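Local coordinates for protein Exo-1,3/1,4-beta-glucanase (Pseudoalteromonas sp., PDB 3RRX) that hydrolyses beta-1,3- and beta-1,4-linked glucans as an exo-acting glucanase of glycoside hydrolase family 3, at residues Q54-G59 with Y90-D95; Y178-D183 with L593-A598; R415-G420 with D481-V486. The protein carries 1 engineered substitution. All coordinates share one frame; numbering follows the deposited sequence. Where two conformers were deposited one is given.

Contact 1. Residues Q54-G59 with Y90-D95. With NA (sodium ion), chain C.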
loop_
_atom_site.group_PDB
_atom_site.type_symbol
_atom_site.label_atom_id
_atom_site.label_comp_id
_atom_site.label_asym_id
_atom_site.label_seq_id
_atom_site.Cartn_x
_atom_site.Cartn_y
_atom_site.Cartn_z
ATOM N N GLN A 54 -18.935 15.101 -19.529
ATOM C CA GLN A 54 -18.796 13.726 -20.011
ATOM C C GLN A 54 -19.514 12.760 -19.076
ATOM O O GLN A 54 -20.066 11.750 -19.520
ATOM C CB GLN A 54 -17.326 13.336 -20.161
ATOM C CG GLN A 54 -16.645 13.895 -21.412
ATOM C CD GLN A 54 -15.144 13.695 -21.383
ATOM O OE1 GLN A 54 -14.499 13.911 -20.358
ATOM N NE2 GLN A 54 -14.581 13.262 -22.506
ATOM N N MET A 55 -19.502 13.059 -17.779
ATOM C CA MET A 55 -20.226 12.226 -16.824
ATOM C C MET A 55 -21.733 12.324 -17.062
ATOM O O MET A 55 -22.464 11.334 -16.964
ATOM C CB MET A 55 -19.887 12.602 -15.380
ATOM C CG MET A 55 -20.666 11.768 -14.355
ATOM S SD MET A 55 -20.277 9.984 -14.412
ATOM C CE MET A 55 -18.618 9.944 -13.756
ATOM N N ARG A 56 -22.204 13.525 -17.379
ATOM C CA ARG A 56 -23.618 13.713 -17.675
ATOM C C ARG A 56 -23.998 12.939 -18.936
ATOM O O ARG A 56 -25.044 12.292 -18.992
ATOM C CB ARG A 56 -23.944 15.202 -17.842
ATOM C CG ARG A 56 -25.436 15.512 -17.932
ATOM C CD ARG A 56 -25.663 17.017 -17.997
ATOM N NE ARG A 56 -24.817 17.697 -17.023
ATOM C CZ ARG A 56 -25.174 17.945 -15.768
ATOM N NH1 ARG A 56 -26.377 17.593 -15.331
ATOM N NH2 ARG A 56 -24.326 18.555 -14.956
ATOM N N LYS A 57 -23.131 12.991 -19.939
ATOM C CA LYS A 57 -23.397 12.353 -21.222
ATOM C C LYS A 57 -23.409 10.821 -21.157
ATOM O O LYS A 57 -24.248 10.176 -21.788
ATOM C CB LYS A 57 -22.365 12.819 -22.253
ATOM C CG LYS A 57 -22.597 12.269 -23.650
ATOM C CD LYS A 57 -21.629 12.872 -24.651
ATOM C CE LYS A 57 -21.851 12.281 -26.044
ATOM N NZ LYS A 57 -20.879 12.809 -27.045
ATOM N N TYR A 58 -22.483 10.249 -20.389
ATOM C CA TYR A 58 -22.257 8.799 -20.392
ATOM C C TYR A 58 -22.698 8.069 -19.125
ATOM O O TYR A 58 -23.061 6.898 -19.184
ATOM C CB TYR A 58 -20.780 8.510 -20.644
ATOM C CG TYR A 58 -20.312 8.916 -22.018
ATOM C CD1 TYR A 58 -20.701 8.194 -23.141
ATOM C CD2 TYR A 58 -19.492 10.020 -22.199
ATOM C CE1 TYR A 58 -20.278 8.557 -24.406
ATOM C CE2 TYR A 58 -19.057 10.391 -23.462
ATOM C CZ TYR A 58 -19.458 9.651 -24.563
ATOM O OH TYR A 58 -19.041 10.000 -25.826
ATOM N N GLY A 59 -22.649 8.742 -17.978
ATOM C CA GLY A 59 -23.069 8.117 -16.732
ATOM C C GLY A 59 -22.158 6.966 -16.312
ATOM O O GLY A 59 -22.631 5.924 -15.862
ATOM N N TYR A 90 -21.639 13.292 -8.834
ATOM C CA TYR A 90 -22.798 12.539 -8.376
ATOM C C TYR A 90 -24.077 13.016 -9.079
ATOM O O TYR A 90 -24.875 12.206 -9.560
ATOM C CB TYR A 90 -22.930 12.652 -6.853
ATOM C CG TYR A 90 -24.219 12.091 -6.303
ATOM C CD1 TYR A 90 -24.293 10.782 -5.827
ATOM C CD2 TYR A 90 -25.363 12.868 -6.256
ATOM C CE1 TYR A 90 -25.481 10.274 -5.316
ATOM C CE2 TYR A 90 -26.546 12.373 -5.753
ATOM C CZ TYR A 90 -26.600 11.071 -5.291
ATOM O OH TYR A 90 -27.787 10.585 -4.789
ATOM N N LEU A 91 -24.264 14.332 -9.147
ATOM C CA LEU A 91 -25.472 14.897 -9.757
ATOM C C LEU A 91 -25.508 14.716 -11.279
ATOM O O LEU A 91 -26.574 14.488 -11.864
ATOM C CB LEU A 91 -25.620 16.375 -9.390
ATOM C CG LEU A 91 -25.839 16.634 -7.898
ATOM C CD1 LEU A 91 -25.735 18.137 -7.580
ATOM C CD2 LEU A 91 -27.167 16.066 -7.444
ATOM N N ALA A 92 -24.348 14.814 -11.913
ATOM C CA ALA A 92 -24.250 14.570 -13.347
ATOM C C ALA A 92 -24.648 13.129 -13.662
ATOM O O ALA A 92 -25.351 12.865 -14.646
ATOM C CB ALA A 92 -22.842 14.860 -13.836
ATOM N N ALA A 93 -24.207 12.197 -12.818
ATOM C CA ALA A 93 -24.567 10.790 -12.979
ATOM C C ALA A 93 -26.044 10.550 -12.689
ATOM O O ALA A 93 -26.651 9.670 -13.277
ATOM C CB ALA A 93 -23.697 9.895 -12.085
ATOM N N MET A 94 -26.626 11.309 -11.768
ATOM C CA MET A 94 -28.033 11.113 -11.437
ATOM C C MET A 94 -28.954 11.844 -12.415
ATOM O O MET A 94 -30.167 11.683 -12.373
ATOM C CB MET A 94 -28.330 11.545 -9.999
ATOM C CG MET A 94 -27.804 10.579 -8.954
ATOM S SD MET A 94 -28.519 8.952 -9.174
ATOM C CE MET A 94 -30.112 9.158 -8.381
ATOM N N ASP A 95 -28.372 12.651 -13.291
ATOM C CA ASP A 95 -29.136 13.303 -14.343
ATOM C C ASP A 95 -29.375 12.309 -15.481
ATOM O O ASP A 95 -28.432 11.901 -16.151
ATOM C CB ASP A 95 -28.355 14.508 -14.866
ATOM C CG ASP A 95 -29.134 15.314 -15.890
ATOM O OD1 ASP A 95 -30.240 14.874 -16.281
ATOM O OD2 ASP A 95 -28.629 16.379 -16.308
HETATM NA NA NA C . -27.048 8.876 -15.772
HETATM O O HOH W 1 -25.374 10.830 -16.642
HETATM O O HOH W 2 -25.843 6.662 -14.442
#

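Contact 2. Residues Y178-D183 with L593-A598. With CA (calcium ion), chain B.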
loop_
_atom_site.group_PDB
_atom_site.type_symbol
_atom_site.label_atom_id
_atom_site.label_comp_id
_atom_site.label_asym_id
_atom_site.label_seq_id
_atom_site.Cartn_x
_atom_site.Cartn_y
_atom_site.Cartn_z
ATOM N N TYR A 178 3.438 -7.288 3.037
ATOM C CA TYR A 178 3.630 -7.519 4.467
ATOM C C TYR A 178 4.770 -8.507 4.751
ATOM O O TYR A 178 5.394 -8.450 5.809
ATOM C CB TYR A 178 2.361 -8.076 5.115
ATOM C CG TYR A 178 1.141 -7.165 5.094
ATOM C CD1 TYR A 178 1.124 -5.957 5.794
ATOM C CD2 TYR A 178 -0.022 -7.557 4.421
ATOM C CE1 TYR A 178 -0.020 -5.132 5.800
ATOM C CE2 TYR A 178 -1.169 -6.741 4.419
ATOM C CZ TYR A 178 -1.157 -5.534 5.107
ATOM O OH TYR A 178 -2.296 -4.740 5.099
ATOM N N SER A 179 5.030 -9.418 3.823
ATOM C CA SER A 179 5.942 -10.521 4.124
ATOM C C SER A 179 6.289 -11.383 2.912
ATOM O O SER A 179 5.527 -11.464 1.944
ATOM C CB SER A 179 5.317 -11.416 5.207
ATOM O OG SER A 179 6.183 -12.477 5.589
ATOM N N GLU A 180 7.445 -12.039 2.978
ATOM C CA GLU A 180 7.779 -13.095 2.020
ATOM C C GLU A 180 6.974 -14.362 2.326
ATOM O O GLU A 180 6.912 -15.278 1.507
ATOM C CB GLU A 180 9.283 -13.426 2.105
ATOM C CG GLU A 180 9.697 -14.099 3.426
ATOM C CD GLU A 180 11.226 -14.227 3.609
ATOM O OE1 GLU A 180 11.983 -13.393 3.076
ATOM O OE2 GLU A 180 11.676 -15.151 4.311
ATOM N N ASP A 181 6.390 -14.415 3.519
ATOM C CA ASP A 181 5.700 -15.613 4.032
ATOM C C ASP A 181 4.192 -15.561 3.774
ATOM O O ASP A 181 3.515 -14.677 4.290
ATOM C CB ASP A 181 5.941 -15.703 5.550
ATOM C CG ASP A 181 5.170 -16.848 6.222
ATOM O OD1 ASP A 181 4.760 -17.801 5.527
ATOM O OD2 ASP A 181 4.996 -16.798 7.464
ATOM N N PRO A 182 3.646 -16.526 3.001
ATOM C CA PRO A 182 2.202 -16.473 2.733
ATOM C C PRO A 182 1.342 -16.570 3.996
ATOM O O PRO A 182 0.276 -15.961 4.032
ATOM C CB PRO A 182 1.962 -17.669 1.805
ATOM C CG PRO A 182 3.130 -18.583 2.027
ATOM C CD PRO A 182 4.292 -17.680 2.357
ATOM N N ASP A 183 1.801 -17.289 5.020
ATOM C CA ASP A 183 1.015 -17.449 6.247
ATOM C C ASP A 183 0.726 -16.102 6.910
ATOM O O ASP A 183 -0.373 -15.872 7.417
ATOM C CB ASP A 183 1.736 -18.342 7.260
ATOM C CG ASP A 183 1.866 -19.788 6.794
ATOM O OD1 ASP A 183 1.193 -20.176 5.813
ATOM O OD2 ASP A 183 2.643 -20.541 7.426
ATOM N N LEU A 593 16.099 -15.343 -1.051
ATOM C CA LEU A 593 16.334 -15.941 0.246
ATOM C C LEU A 593 15.012 -15.950 0.988
ATOM O O LEU A 593 14.582 -14.902 1.443
ATOM C CB LEU A 593 17.326 -15.052 1.000
ATOM C CG LEU A 593 17.712 -15.397 2.434
ATOM C CD1 LEU A 593 18.560 -16.672 2.479
ATOM C CD2 LEU A 593 18.465 -14.221 3.033
ATOM N N ASN A 594 14.371 -17.111 1.125
ATOM C CA ASN A 594 13.044 -17.179 1.738
ATOM C C ASN A 594 12.912 -18.274 2.786
ATOM O O ASN A 594 13.528 -19.334 2.661
ATOM C CB ASN A 594 11.977 -17.373 0.650
ATOM C CG ASN A 594 11.914 -16.203 -0.303
ATOM O OD1 ASN A 594 11.714 -15.070 0.125
ATOM N ND2 ASN A 594 12.106 -16.461 -1.595
ATOM N N LEU A 595 12.110 -18.021 3.819
ATOM C CA LEU A 595 11.941 -19.005 4.877
ATOM C C LEU A 595 11.435 -20.312 4.253
ATOM O O LEU A 595 10.699 -20.295 3.267
ATOM C CB LEU A 595 10.972 -18.508 5.950
ATOM C CG LEU A 595 9.506 -18.857 5.752
ATOM C CD1 LEU A 595 8.677 -18.479 6.978
ATOM C CD2 LEU A 595 8.970 -18.168 4.498
ATOM N N ASN A 596 11.842 -21.439 4.811
ATOM C CA ASN A 596 11.458 -22.739 4.246
ATOM C C ASN A 596 12.264 -23.137 3.008
ATOM O O ASN A 596 12.054 -24.214 2.458
ATOM C CB ASN A 596 9.955 -22.803 3.907
ATOM C CG ASN A 596 9.059 -22.647 5.129
ATOM O OD1 ASN A 596 9.462 -22.932 6.256
ATOM N ND2 ASN A 596 7.828 -22.194 4.902
ATOM N N ASP A 597 13.168 -22.277 2.549
ATOM C CA ASP A 597 14.048 -22.657 1.448
ATOM C C ASP A 597 14.872 -23.888 1.844
ATOM O O ASP A 597 15.234 -24.051 3.010
ATOM C CB ASP A 597 14.982 -21.507 1.061
ATOM C CG ASP A 597 14.340 -20.520 0.085
ATOM O OD1 ASP A 597 13.169 -20.716 -0.312
ATOM O OD2 ASP A 597 15.030 -19.552 -0.302
ATOM N N ALA A 598 15.163 -24.750 0.874
ATOM C CA ALA A 598 15.966 -25.945 1.127
ATOM C C ALA A 598 17.336 -25.566 1.680
ATOM O O ALA A 598 17.753 -26.061 2.724
ATOM C CB ALA A 598 16.106 -26.778 -0.145
HETATM CA CA CA B . 12.981 -13.213 0.973
HETATM O O HOH W 3 14.261 -12.961 -1.198
HETATM O O HOH W 4 14.187 -11.273 1.823
HETATM O O HOH W 5 11.497 -11.776 -0.290
#

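Contact 3. Residues R415-G420 with D481-V486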
loop_
_atom_site.group_PDB
_atom_site.type_symbol
_atom_site.label_atom_id
_atom_site.label_comp_id
_atom_site.label_asym_id
_atom_site.label_seq_id
_atom_site.Cartn_x
_atom_site.Cartn_y
_atom_site.Cartn_z
ATOM N N ARG A 415 24.059 13.980 25.474
ATOM C CA ARG A 415 24.345 14.859 24.346
ATOM C C ARG A 415 24.391 14.022 23.073
ATOM O O ARG A 415 25.256 13.146 22.917
ATOM C CB ARG A 415 25.669 15.591 24.535
ATOM C CG ARG A 415 26.020 16.515 23.381
ATOM C CD ARG A 415 27.376 17.169 23.589
ATOM N NE ARG A 415 27.507 17.738 24.928
ATOM C CZ ARG A 415 27.224 18.997 25.240
ATOM N NH1 ARG A 415 26.790 19.836 24.309
ATOM N NH2 ARG A 415 27.378 19.421 26.489
ATOM N N ILE A 416 23.457 14.294 22.167
ATOM C CA ILE A 416 23.277 13.465 20.982
ATOM C C ILE A 416 23.484 14.262 19.705
ATOM O O ILE A 416 23.039 15.408 19.588
ATOM C CB ILE A 416 21.865 12.848 20.979
ATOM C CG1 ILE A 416 21.681 11.974 22.222
ATOM C CG2 ILE A 416 21.597 12.047 19.688
ATOM C CD1 ILE A 416 20.263 11.482 22.418
ATOM N N LEU A 417 24.180 13.655 18.755
ATOM C CA LEU A 417 24.267 14.186 17.403
ATOM C C LEU A 417 23.388 13.341 16.487
ATOM O O LEU A 417 23.485 12.115 16.496
ATOM C CB LEU A 417 25.698 14.108 16.898
ATOM C CG LEU A 417 25.949 14.467 15.429
ATOM C CD1 LEU A 417 25.727 15.968 15.190
ATOM C CD2 LEU A 417 27.372 14.075 15.050
ATOM N N VAL A 418 22.528 13.983 15.701
ATOM C CA VAL A 418 21.738 13.247 14.714
ATOM C C VAL A 418 22.246 13.646 13.343
ATOM O O VAL A 418 22.279 14.834 13.010
ATOM C CB VAL A 418 20.232 13.555 14.822
ATOM C CG1 VAL A 418 19.432 12.661 13.865
ATOM C CG2 VAL A 418 19.754 13.355 16.254
ATOM N N ALA A 419 22.656 12.652 12.563
ATOM C CA ALA A 419 23.298 12.888 11.281
ATOM C C ALA A 419 22.688 11.971 10.235
ATOM O O ALA A 419 21.805 11.167 10.544
ATOM C CB ALA A 419 24.827 12.632 11.396
ATOM N N GLY A 420 23.152 12.090 8.997
ATOM C CA GLY A 420 22.659 11.236 7.926
ATOM C C GLY A 420 21.613 11.969 7.106
ATOM O O GLY A 420 20.890 12.815 7.620
ATOM N N ASP A 481 27.940 12.270 23.057
ATOM C CA ASP A 481 28.035 10.973 23.707
ATOM C C ASP A 481 27.725 9.837 22.728
ATOM O O ASP A 481 28.224 8.724 22.878
ATOM C CB ASP A 481 27.051 10.910 24.869
ATOM C CG ASP A 481 27.330 11.963 25.918
ATOM O OD1 ASP A 481 28.516 12.242 26.178
ATOM O OD2 ASP A 481 26.365 12.501 26.486
ATOM N N VAL A 482 26.891 10.125 21.735
ATOM C CA VAL A 482 26.474 9.121 20.754
ATOM C C VAL A 482 25.960 9.826 19.505
ATOM O O VAL A 482 25.465 10.957 19.583
ATOM C CB VAL A 482 25.372 8.192 21.326
ATOM C CG1 VAL A 482 24.136 8.989 21.722
ATOM C CG2 VAL A 482 25.004 7.070 20.326
ATOM N N ALA A 483 26.107 9.179 18.352
ATOM C CA ALA A 483 25.550 9.706 17.113
ATOM C C ALA A 483 24.451 8.769 16.622
ATOM O O ALA A 483 24.669 7.563 16.497
ATOM C CB ALA A 483 26.632 9.854 16.054
ATOM N N ILE A 484 23.263 9.314 16.382
ATOM C CA ILE A 484 22.208 8.543 15.730
ATOM C C ILE A 484 22.248 8.933 14.273
ATOM O O ILE A 484 22.042 10.101 13.928
ATOM C CB ILE A 484 20.826 8.851 16.317
ATOM C CG1 ILE A 484 20.781 8.444 17.792
ATOM C CG2 ILE A 484 19.715 8.136 15.520
ATOM C CD1 ILE A 484 19.496 8.850 18.504
ATOM N N VAL A 485 22.536 7.966 13.416
ATOM C CA VAL A 485 22.739 8.253 12.007
ATOM C C VAL A 485 21.594 7.660 11.194
ATOM O O VAL A 485 21.403 6.441 11.170
ATOM C CB VAL A 485 24.088 7.710 11.530
ATOM C CG1 VAL A 485 24.314 8.047 10.067
ATOM C CG2 VAL A 485 25.234 8.278 12.406
ATOM N N VAL A 486 20.817 8.528 10.551
ATOM C CA VAL A 486 19.628 8.086 9.813
ATOM C C VAL A 486 19.917 8.080 8.313
ATOM O O VAL A 486 20.119 9.135 7.700
ATOM C CB VAL A 486 18.403 8.984 10.074
ATOM C CG1 VAL A 486 17.142 8.319 9.499
ATOM C CG2 VAL A 486 18.223 9.262 11.576
#

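Contact 1. Residues Q54-G59 with Y90-D95
In one of its two deposited conformers R56 forms a salt bridge with D95, NH1 to OD2 at 2.7 Å. The oxygen lies in the guanidinium plane and receives the N-H on its anti lone pair, with the carboxylate plane turned 66° from the guanidinium. R56 runs extended before bending at chi3 (-44°), which carries one guanidinium face over A92. The other carboxylate oxygen, D95 OD1, accepts a hydrogen bond from the backbone N of T97. With an alanine in place of D95, T97 N would probably lose its acceptor and this conformer of R56 its charge partner, leaving the guanidinium freer to swing. Further in, water 1 sits 2.8 Å from R56 O and within hydrogen-bonding distance of A92 O, and binds the sodium ion. A93 O reaches the metal at 2.6 Å; D99, I101 and water 2 complete the shell. G59 has positive phi, and a CB there would crowd the ion. The apolar packing is small: M55 CG rests on A92 CB at 3.8 Å and M55 SD on A93 CB at 4.1 Å. The short helical axes approach to 7.6 Å, inclined by 25°, beside a sodium site using a C-terminal carbonyl of helix 79-94.

Contact 2. Residues Y178-D183 with L593-A598
E180, L593 and N594 meet at a calcium ion. E180 binds it through OE1 alone, at 2.3 Å, L593 contributes its backbone O at 2.4 Å, N594 its OD1 at 2.4 Å, and three waters bring the shell to six ligands. The E180 carboxylate and the N594 amide stand nearly perpendicular, their planes 83° apart, with E180 OE1 and N594 OD1 both turned onto the metal.

The second E180 oxygen is used as well. OE2 accepts the backbone N-H of L595, N to OE2 at 2.9 Å, the donor coming from 45° above the carboxylate plane, and it is also hydrogen-bonded to S583 OG. These partners fix the rotation of the carboxylate. E180 reaches the ion from a crowded chi1 of 68°, CG lying between backbone N and carbonyl carbon, with the chain extended beyond. R167 ties the two sides together: its NH1 bonds E180 O, and its O accepts from N594 ND2.

Each segment is braced in turn. S179 OG accepts from D181 N in an ST turn, and D181 OD1 caps helix 182-197 by accepting from D183 N. In the other segment, N594 to D597 form a type II beta turn, clamped by D597 OD2 accepting from N594 N at 2.9 Å. Outside the metal shell, L595 CD1 lies 3.9 Å from D181 CG and L595 CD2 4.0 Å from D181 CB, with Y606 also touching L595. All this is consistent with a structural rather than catalytic calcium site, joining loops of the family 3 N-terminal and C-terminal regions.

Contact 3. Residues R415-G420 with D481-V486
I416, V482 and I484 make the apolar centre on one face of the sheet. I416 and V482 run alongside each other off the same face, I416 CG1 3.9 Å from V482 CG1. I416 has its CG1 beside the backbone N (chi1 -60°), which leaves CG2 beside the carbonyl carbon, where it meets I484 CD1 at 4.0 Å. V418 belongs to this face too, and helix 453-463 covers it through F454, L457 and V461. On the reverse face L417 CD2 and A483 CB are 4.4 Å apart, and A419 stands beside V485; L514, L515 and L518 of helix 510-520 pack there.

Between these layers the strands pair in parallel. L417 and A419 each bond the neighbour in both directions: L417 N to V482 O at 3.1 Å, L417 O from I484 N at 2.8 Å, then A419 N to I484 O and A419 O from V486 N. I416 and V418 turn their peptide groups the other way, to strand 467-470 and S471 just after it. At the end of the pair G420 takes backbone angles that suit glycine, and a CB there would clash with V486 O.

The polar edge is at the start of the strands. D481 OD2 accepts from R415 N at 2.9 Å and an almost straight 173°, the donor standing 38° out of the carboxylate plane. D481 N returns a bond to R415 O at 2.8 Å, closing a two-bond clasp. The R415 guanidinium heads away from this carboxylate. The chemistry implies a sheet core of the alpha/beta sandwich held by main-chain bonds between two aliphatic layers, with its first pair closed by an aspartate side chain in place of a strand carbonyl.

How the contacts relate
From the N terminus, contact 1 closes first: it joins the ends of helices 52-58 and 79-94, closing a span of about thirty residues within the N-terminal, TIM-barrel family region. Contact 2 opens later, at 178-183, and closes only at 593-598, some 400 residues on, tying that region to the C-terminal one. Contact 3 pairs strands 415-419 and 482-488 inside this long span, closing a span of about sixty residues, so it is enclosed by contact 2, while contact 1 precedes both. None of the three touch. The centres of contacts 1 and 3 are 57 Å apart, on opposite sides of the chain's centre, and the centres of contacts 2 and 3 are 34 Å apart.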